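Copper-transporting ATPase PAA1, chloroplastic (Arabidopsis thaliana, PDB 5LBD) uses the energy of ATP hydrolysis to move monovalent copper across the plastid envelope, the piece described here being its nucleotide-binding N-domain. Local coordinates at residues A[68-73]-A[92-97]; A[101-106]-A[125-130]; A[64-69]-A[76-81]. The protein carries 2 engineered substitutions. All coordinates share one frame; numbering follows the deposited sequence. Where two conformers were deposited one is given.

The three contacts sit at different places on the six-stranded antiparallel sheet of the nucleotide-binding domain. Contacts 1 and 3 are neighbours, with centres about 12 Å apart: both contain Thr68 and Glu69, and His95 NE2 lies 4.1 Å from Val76 CG1, a packing touch between them. Contact 2 lies toward the other end, on the opposite side of the chain's centre from contact 3, the two centres about 23 Å apart; contact 1 is about 16 Å from it, and their segments follow each other in the chain. Glu69, shared by contacts 1 and 3, makes a weak hydrogen bond to His42, whose His-Pro motif lines the nucleotide pocket in type IB relatives.

Contact 1 (A[68-73]-A[92-97]); sequences TEEPGS and VKRHGA
A surface salt bridge ties Glu70, at the end of edge strand 68-70, to Arg94, the last residue of helix 89-94. The guanidinium meets the carboxylate end-on, with one terminal nitrogen for each oxygen. Arg94 NH1 donates to Glu70 OE1 over 3.0 Å, and the N-H points almost straight at its acceptor, at 172°. Arg94 NH2 makes the matching bond to Glu70 OE2 at 2.9 Å, equally close to linear. Both oxygens lie near the guanidinium plane, at its edge, yet the pair is not coplanar: the two flat groups are turned 37° against each other. The mismatch falls on the carboxylate: OE1 is approached on the syn side but also well out of the plane, OE2 from still further above it. The two side chains arrive from opposite directions. That of Glu70 is extended beyond CG, whereas that of Arg94 bends at chi3 (85°), turning the NH1/NH2 edge toward Glu70.

Each partner is followed, two residues on, by a glycine with positive phi. Ser73 N bonds back to Glu70 O at 2.9 Å and closes a type II beta turn, 70-73, with Gly72 at its third position. Gly72 also begins a Gly-x-Gly sequence that contributes to the nucleotide pocket in type IB relatives and probably here. Past Arg94 the helix ends in a Schellman motif, with Gly96 as its C-prime residue: Ala97 N bonds to Val92 O at 3.1 Å and Gly96 N to Lys93 O at 3.0 Å.

The bridge thus spans from the sheet edge to a helix C-terminus. Trp91 of the same helix is touched by Glu70 and Ser73, and its ring meets that of His95. The His95 side chain in turn rests on Val76 of strand 74-79 and Thr85 of strand 82-87.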
# COMPACT_ATOMS: atom_id res chain seq x y z
N THR A 68 2.38 12.31 -2.12
CA THR A 68 3.42 12.50 -3.11
C THR A 68 3.42 11.27 -4.00
O THR A 68 3.24 10.15 -3.52
CB THR A 68 4.79 12.69 -2.40
OG1 THR A 68 4.69 13.70 -1.36
CG2 THR A 68 5.85 13.10 -3.39
N GLU A 69 3.58 11.46 -5.30
CA GLU A 69 3.51 10.33 -6.22
C GLU A 69 4.49 10.53 -7.37
O GLU A 69 4.70 11.66 -7.80
CB GLU A 69 2.08 10.21 -6.74
CG GLU A 69 1.82 9.07 -7.65
CD GLU A 69 0.39 9.09 -8.15
OE1 GLU A 69 -0.22 10.17 -8.16
OE2 GLU A 69 -0.12 8.01 -8.52
N GLU A 70 5.09 9.45 -7.83
CA GLU A 70 5.85 9.46 -9.08
C GLU A 70 5.16 8.45 -9.99
O GLU A 70 5.22 7.24 -9.68
CB GLU A 70 7.31 9.10 -8.83
CG GLU A 70 8.05 10.17 -8.04
CD GLU A 70 9.51 9.84 -7.73
OE1 GLU A 70 10.10 8.96 -8.41
OE2 GLU A 70 10.07 10.47 -6.81
N PRO A 71 4.43 8.86 -11.01
CA PRO A 71 3.61 7.93 -11.78
C PRO A 71 4.42 6.76 -12.32
O PRO A 71 5.52 6.92 -12.82
CB PRO A 71 3.06 8.80 -12.92
CG PRO A 71 3.96 9.97 -12.97
CD PRO A 71 4.38 10.22 -11.58
N GLY A 72 3.89 5.55 -12.13
CA GLY A 72 4.58 4.37 -12.59
C GLY A 72 5.53 3.76 -11.59
O GLY A 72 5.99 2.63 -11.79
N SER A 73 5.86 4.49 -10.52
CA SER A 73 6.72 4.00 -9.47
C SER A 73 5.98 3.83 -8.15
O SER A 73 5.99 2.75 -7.58
CB SER A 73 7.90 4.95 -9.26
OG SER A 73 8.69 5.00 -10.44
N VAL A 92 9.46 1.19 -2.79
CA VAL A 92 9.40 1.07 -1.34
C VAL A 92 10.78 0.90 -0.75
O VAL A 92 11.04 1.37 0.36
CB VAL A 92 8.45 -0.08 -0.96
CG1 VAL A 92 7.05 0.15 -1.59
CG2 VAL A 92 9.02 -1.44 -1.34
N LYS A 93 11.69 0.22 -1.45
CA LYS A 93 13.08 0.16 -0.99
C LYS A 93 13.76 1.52 -1.03
O LYS A 93 14.60 1.83 -0.18
CB LYS A 93 13.87 -0.81 -1.86
CG LYS A 93 13.57 -2.28 -1.72
CD LYS A 93 14.44 -3.04 -2.75
CE LYS A 93 14.49 -4.53 -2.54
NZ LYS A 93 15.48 -5.14 -3.50
N ARG A 94 13.46 2.31 -2.06
CA ARG A 94 14.11 3.62 -2.17
C ARG A 94 13.71 4.49 -1.00
O ARG A 94 14.50 5.31 -0.52
CB ARG A 94 13.73 4.31 -3.48
CG ARG A 94 14.67 5.36 -3.92
CD ARG A 94 13.98 6.10 -5.07
NE ARG A 94 13.08 7.15 -4.60
CZ ARG A 94 12.27 7.84 -5.39
NH1 ARG A 94 12.15 7.55 -6.68
NH2 ARG A 94 11.55 8.83 -4.89
N HIS A 95 12.50 4.31 -0.52
CA HIS A 95 11.99 5.02 0.64
C HIS A 95 12.38 4.37 1.97
O HIS A 95 11.86 4.79 3.02
CB HIS A 95 10.47 5.12 0.52
CG HIS A 95 10.02 6.12 -0.50
ND1 HIS A 95 10.05 5.88 -1.86
CD2 HIS A 95 9.60 7.39 -0.35
CE1 HIS A 95 9.67 6.97 -2.50
NE2 HIS A 95 9.38 7.90 -1.60
N GLY A 96 13.29 3.40 1.98
CA GLY A 96 13.91 2.98 3.21
C GLY A 96 13.52 1.59 3.70
O GLY A 96 14.09 1.15 4.68
N ALA A 97 12.66 0.90 2.99
CA ALA A 97 12.29 -0.45 3.42
C ALA A 97 13.38 -1.43 3.05
O ALA A 97 14.04 -1.31 2.02
CB ALA A 97 10.97 -0.84 2.76

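Contact 2 (A[101-106]-A[125-130]); sequences SLLALA and AAVIRF. Engineered in segment 101-106: Ala106 (natural residue Glu).
Leu103 directs one of its methyl groups at a backbone peptide: CD2 lies 3.8 Å from the carbonyl carbon C of Ala126, whose own CB points away from the helix. The strand is irregular just there, because Ala125 and Ala126 both face Ile118 of strand 115-120 and form a classic beta bulge. The contact is a helix-on-sheet packing of helix 101-107 on strand 123-130 of the antiparallel N-domain sheet, and between segments 101-106 and 125-130 Leu103 makes all the close contacts. The backbones approach most closely at Leu103 and Val127, with CA atoms 6.7 Å apart, and no hydrogen bond joins the segments.

The remaining apolar contact is branch against branch. Leu103 CG meets Val127 CG1 at 3.7 Å, and the two side chains slide past each other in opposite directions. On the helix, CG stands anti to the backbone N (chi1 -156°), and from there the fork reaches Val127 with one methyl and the Ala126 peptide with the other. On the strand, Val127 keeps CG1 between its backbone N and carbonyl carbon (chi1 59°), the rotamer that offers this methyl to the leucine. Cutting Leu103 back to an alanine removes the fork, and is likely to leave a gap over the Ala126 peptide and take from Val127 CG1 its helix-side neighbour.

Ile11 of strand 7-11 touches both Leu103 and Val127 and so extends the apolar patch. Ala126 and Ile128 instead pack on Val29 and Leu30 of helix 26-37, which places that helix on the other face of the sheet from helix 101-107. Further along the strand, Arg129 forms salt bridges to Glu9 and Glu131. At the fork of the leucine, CD1 completes the contact by lying 3.8 Å from Val127 CG1.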
# COMPACT_ATOMS: atom_id res chain seq x y z
N SER A 101 13.26 -11.25 -0.33
CA SER A 101 13.08 -12.04 -1.55
C SER A 101 11.88 -12.97 -1.43
O SER A 101 11.22 -13.26 -2.44
CB SER A 101 14.36 -12.82 -1.88
OG SER A 101 14.66 -13.80 -0.91
N LEU A 102 11.57 -13.44 -0.21
CA LEU A 102 10.44 -14.35 -0.09
C LEU A 102 9.12 -13.66 -0.35
O LEU A 102 8.19 -14.29 -0.86
CB LEU A 102 10.40 -15.02 1.29
CG LEU A 102 11.39 -16.16 1.54
CD1 LEU A 102 11.16 -16.82 2.88
CD2 LEU A 102 11.32 -17.24 0.47
N LEU A 103 9.00 -12.38 0.01
CA LEU A 103 7.75 -11.68 -0.24
C LEU A 103 7.45 -11.63 -1.73
O LEU A 103 6.32 -11.93 -2.16
CB LEU A 103 7.83 -10.28 0.35
CG LEU A 103 6.51 -9.62 0.69
CD1 LEU A 103 5.64 -10.46 1.60
CD2 LEU A 103 6.78 -8.28 1.34
N ALA A 104 8.44 -11.30 -2.55
CA ALA A 104 8.25 -11.34 -4.00
C ALA A 104 7.88 -12.74 -4.48
O ALA A 104 6.96 -12.91 -5.30
CB ALA A 104 9.52 -10.84 -4.68
N LEU A 105 8.61 -13.77 -4.03
CA LEU A 105 8.29 -15.13 -4.48
C LEU A 105 6.90 -15.57 -4.02
O LEU A 105 6.23 -16.35 -4.70
CB LEU A 105 9.34 -16.12 -3.97
CG LEU A 105 10.52 -16.33 -4.89
CD1 LEU A 105 11.29 -15.06 -5.01
CD2 LEU A 105 11.39 -17.47 -4.37
N ALA A 106 6.48 -15.14 -2.83
CA ALA A 106 5.16 -15.53 -2.37
C ALA A 106 4.07 -14.91 -3.24
O ALA A 106 2.97 -15.47 -3.33
CB ALA A 106 4.98 -15.13 -0.91
N ALA A 125 6.25 -4.06 4.57
CA ALA A 125 5.13 -4.53 5.34
C ALA A 125 4.31 -5.60 4.64
O ALA A 125 3.70 -6.43 5.33
CB ALA A 125 4.21 -3.36 5.69
N ALA A 126 4.22 -5.56 3.31
CA ALA A 126 3.26 -6.42 2.64
C ALA A 126 3.45 -6.36 1.14
O ALA A 126 4.06 -5.44 0.59
CB ALA A 126 1.82 -6.01 2.98
N VAL A 127 2.88 -7.34 0.47
CA VAL A 127 2.69 -7.28 -0.97
C VAL A 127 1.20 -7.55 -1.18
O VAL A 127 0.60 -8.36 -0.48
CB VAL A 127 3.61 -8.26 -1.74
CG1 VAL A 127 3.39 -9.70 -1.33
CG2 VAL A 127 3.41 -8.10 -3.24
N ILE A 128 0.60 -6.83 -2.11
CA ILE A 128 -0.80 -7.02 -2.47
C ILE A 128 -0.86 -7.51 -3.91
O ILE A 128 -0.27 -6.89 -4.80
CB ILE A 128 -1.64 -5.74 -2.32
CG1 ILE A 128 -1.51 -5.17 -0.90
CG2 ILE A 128 -3.10 -6.02 -2.69
CD1 ILE A 128 -2.12 -3.79 -0.74
N ARG A 129 -1.57 -8.60 -4.13
CA ARG A 129 -1.78 -9.17 -5.45
C ARG A 129 -3.18 -8.82 -5.94
O ARG A 129 -4.14 -8.81 -5.16
CB ARG A 129 -1.62 -10.69 -5.47
CG ARG A 129 -0.37 -11.20 -4.82
CD ARG A 129 -0.12 -12.66 -5.21
NE ARG A 129 -1.34 -13.44 -5.39
CZ ARG A 129 -1.92 -13.67 -6.57
NH1 ARG A 129 -1.39 -13.20 -7.69
NH2 ARG A 129 -3.05 -14.38 -6.62
N PHE A 130 -3.29 -8.58 -7.25
CA PHE A 130 -4.53 -8.23 -7.93
C PHE A 130 -4.76 -9.19 -9.08
O PHE A 130 -3.81 -9.57 -9.77
CB PHE A 130 -4.46 -6.82 -8.52
CG PHE A 130 -4.17 -5.77 -7.53
CD1 PHE A 130 -2.90 -5.57 -7.07
CD2 PHE A 130 -5.18 -4.97 -7.00
CE1 PHE A 130 -2.62 -4.60 -6.13
CE2 PHE A 130 -4.90 -4.00 -6.06
CZ PHE A 130 -3.63 -3.81 -5.63

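Contact 3 (A[64-69]-A[76-81]); sequences DGTFTE and VAIVNN
The Phe67 ring is the one aromatic group in this contact, and it meets the carbonyl oxygen of Val76 obliquely, with CD1 4.0 Å from that oxygen. The same Val76 O is more firmly engaged by backbone groups. Thr68 N donates to it at 2.9 Å, nearly along the C=O axis, while Phe67 CA approaches at 3.4 Å in a CA-H...O contact. Val76 N returns a bond of equal length to Thr68 O, which makes Thr68 and Val76 an antiparallel hydrogen-bonded pair. Their side chains share one face of the sheet, where Val76 CG1 packs against Thr68 CB at 3.7 Å.

Before the strand begins, a side chain continues the pairing. In the conformer described, Thr66 holds OG1 between its backbone N and carbonyl carbon (chi1 67°), and from there this oxygen accepts from Ile78 N at 3.1 Å. The N-H points at it almost straight, at 171°. OG1 is also hydrogen-bonded to Glu63 O, so two partners hold the hydroxyl. The Thr66 and Ile78 side chains cross at about a right angle, Thr66 CG2 lying 4.0 Å from Ile78 CG1. Within segment 64-69, Thr68 OG1 donates to Thr66 O from well above the carbonyl plane, 56° out of it.

The reciprocal backbone bonds mark an antiparallel pair; since strands 68-70 and 74-79 follow each other through a short turn, they form a beta hairpin, here at one edge of the six-stranded antiparallel sheet of the P-type ATPase N-domain.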
# COMPACT_ATOMS: atom_id res chain seq x y z
N ASP A 64 -2.54 16.16 5.79
CA ASP A 64 -2.77 17.10 4.71
C ASP A 64 -1.46 17.54 4.08
O ASP A 64 -0.49 17.86 4.78
CB ASP A 64 -3.53 18.32 5.23
CG ASP A 64 -4.84 17.95 5.89
OD1 ASP A 64 -5.33 16.82 5.65
OD2 ASP A 64 -5.38 18.80 6.63
N GLY A 65 -1.42 17.52 2.75
CA GLY A 65 -0.27 17.99 2.02
C GLY A 65 0.91 17.04 1.92
O GLY A 65 1.93 17.42 1.35
N THR A 66 0.82 15.82 2.47
CA THR A 66 1.94 14.90 2.44
C THR A 66 1.86 13.89 1.30
O THR A 66 2.83 13.16 1.07
CB THR A 66 2.07 14.12 3.75
OG1 THR A 66 0.95 13.24 3.92
CG2 THR A 66 2.18 15.08 4.93
N PHE A 67 0.74 13.80 0.58
CA PHE A 67 0.65 12.86 -0.52
C PHE A 67 1.59 13.26 -1.65
O PHE A 67 1.58 14.42 -2.08
CB PHE A 67 -0.78 12.78 -1.06
CG PHE A 67 -0.90 11.91 -2.26
CD1 PHE A 67 -1.04 10.55 -2.11
CD2 PHE A 67 -0.81 12.44 -3.54
CE1 PHE A 67 -1.13 9.72 -3.20
CE2 PHE A 67 -0.88 11.60 -4.65
CZ PHE A 67 -1.03 10.25 -4.48
N THR A 68 2.38 12.31 -2.12
CA THR A 68 3.42 12.50 -3.11
C THR A 68 3.42 11.27 -4.00
O THR A 68 3.24 10.15 -3.52
CB THR A 68 4.79 12.69 -2.40
OG1 THR A 68 4.69 13.70 -1.36
CG2 THR A 68 5.85 13.10 -3.39
N GLU A 69 3.58 11.46 -5.30
CA GLU A 69 3.51 10.33 -6.22
C GLU A 69 4.49 10.53 -7.37
O GLU A 69 4.70 11.66 -7.80
CB GLU A 69 2.08 10.21 -6.74
CG GLU A 69 1.82 9.07 -7.65
CD GLU A 69 0.39 9.09 -8.15
OE1 GLU A 69 -0.22 10.17 -8.16
OE2 GLU A 69 -0.12 8.01 -8.52
N VAL A 76 3.31 7.92 -1.74
CA VAL A 76 3.67 7.95 -0.33
C VAL A 76 2.85 9.04 0.35
O VAL A 76 2.50 10.05 -0.26
CB VAL A 76 5.20 8.19 -0.16
CG1 VAL A 76 5.62 9.45 -0.85
CG2 VAL A 76 5.61 8.21 1.33
N ALA A 77 2.52 8.82 1.62
CA ALA A 77 1.91 9.85 2.44
C ALA A 77 2.25 9.51 3.88
O ALA A 77 2.73 8.42 4.18
CB ALA A 77 0.39 9.94 2.21
N ILE A 78 2.02 10.45 4.77
CA ILE A 78 2.12 10.19 6.19
C ILE A 78 0.74 9.80 6.66
O ILE A 78 -0.21 10.57 6.52
CB ILE A 78 2.65 11.40 6.96
CG1 ILE A 78 4.00 11.83 6.39
CG2 ILE A 78 2.75 11.11 8.46
CD1 ILE A 78 5.07 10.81 6.51
N VAL A 79 0.64 8.63 7.28
CA VAL A 79 -0.62 8.15 7.82
C VAL A 79 -0.39 7.83 9.28
O VAL A 79 0.46 7.00 9.60
CB VAL A 79 -1.13 6.92 7.06
CG1 VAL A 79 -2.47 6.46 7.60
CG2 VAL A 79 -1.22 7.22 5.61
N ASN A 80 -1.13 8.52 10.16
CA ASN A 80 -0.97 8.37 11.59
C ASN A 80 0.51 8.29 11.96
O ASN A 80 0.97 7.36 12.62
CB ASN A 80 -1.72 7.14 12.09
CG ASN A 80 -3.25 7.30 11.98
OD1 ASN A 80 -3.76 8.41 11.79
ND2 ASN A 80 -3.97 6.19 12.12
N ASN A 81 1.26 9.29 11.51
CA ASN A 81 2.66 9.49 11.87
C ASN A 81 3.59 8.44 11.28
O ASN A 81 4.74 8.32 11.72
CB ASN A 81 2.85 9.54 13.38
CG ASN A 81 2.24 10.78 13.98
OD1 ASN A 81 1.43 10.70 14.90
ND2 ASN A 81 2.64 11.93 13.47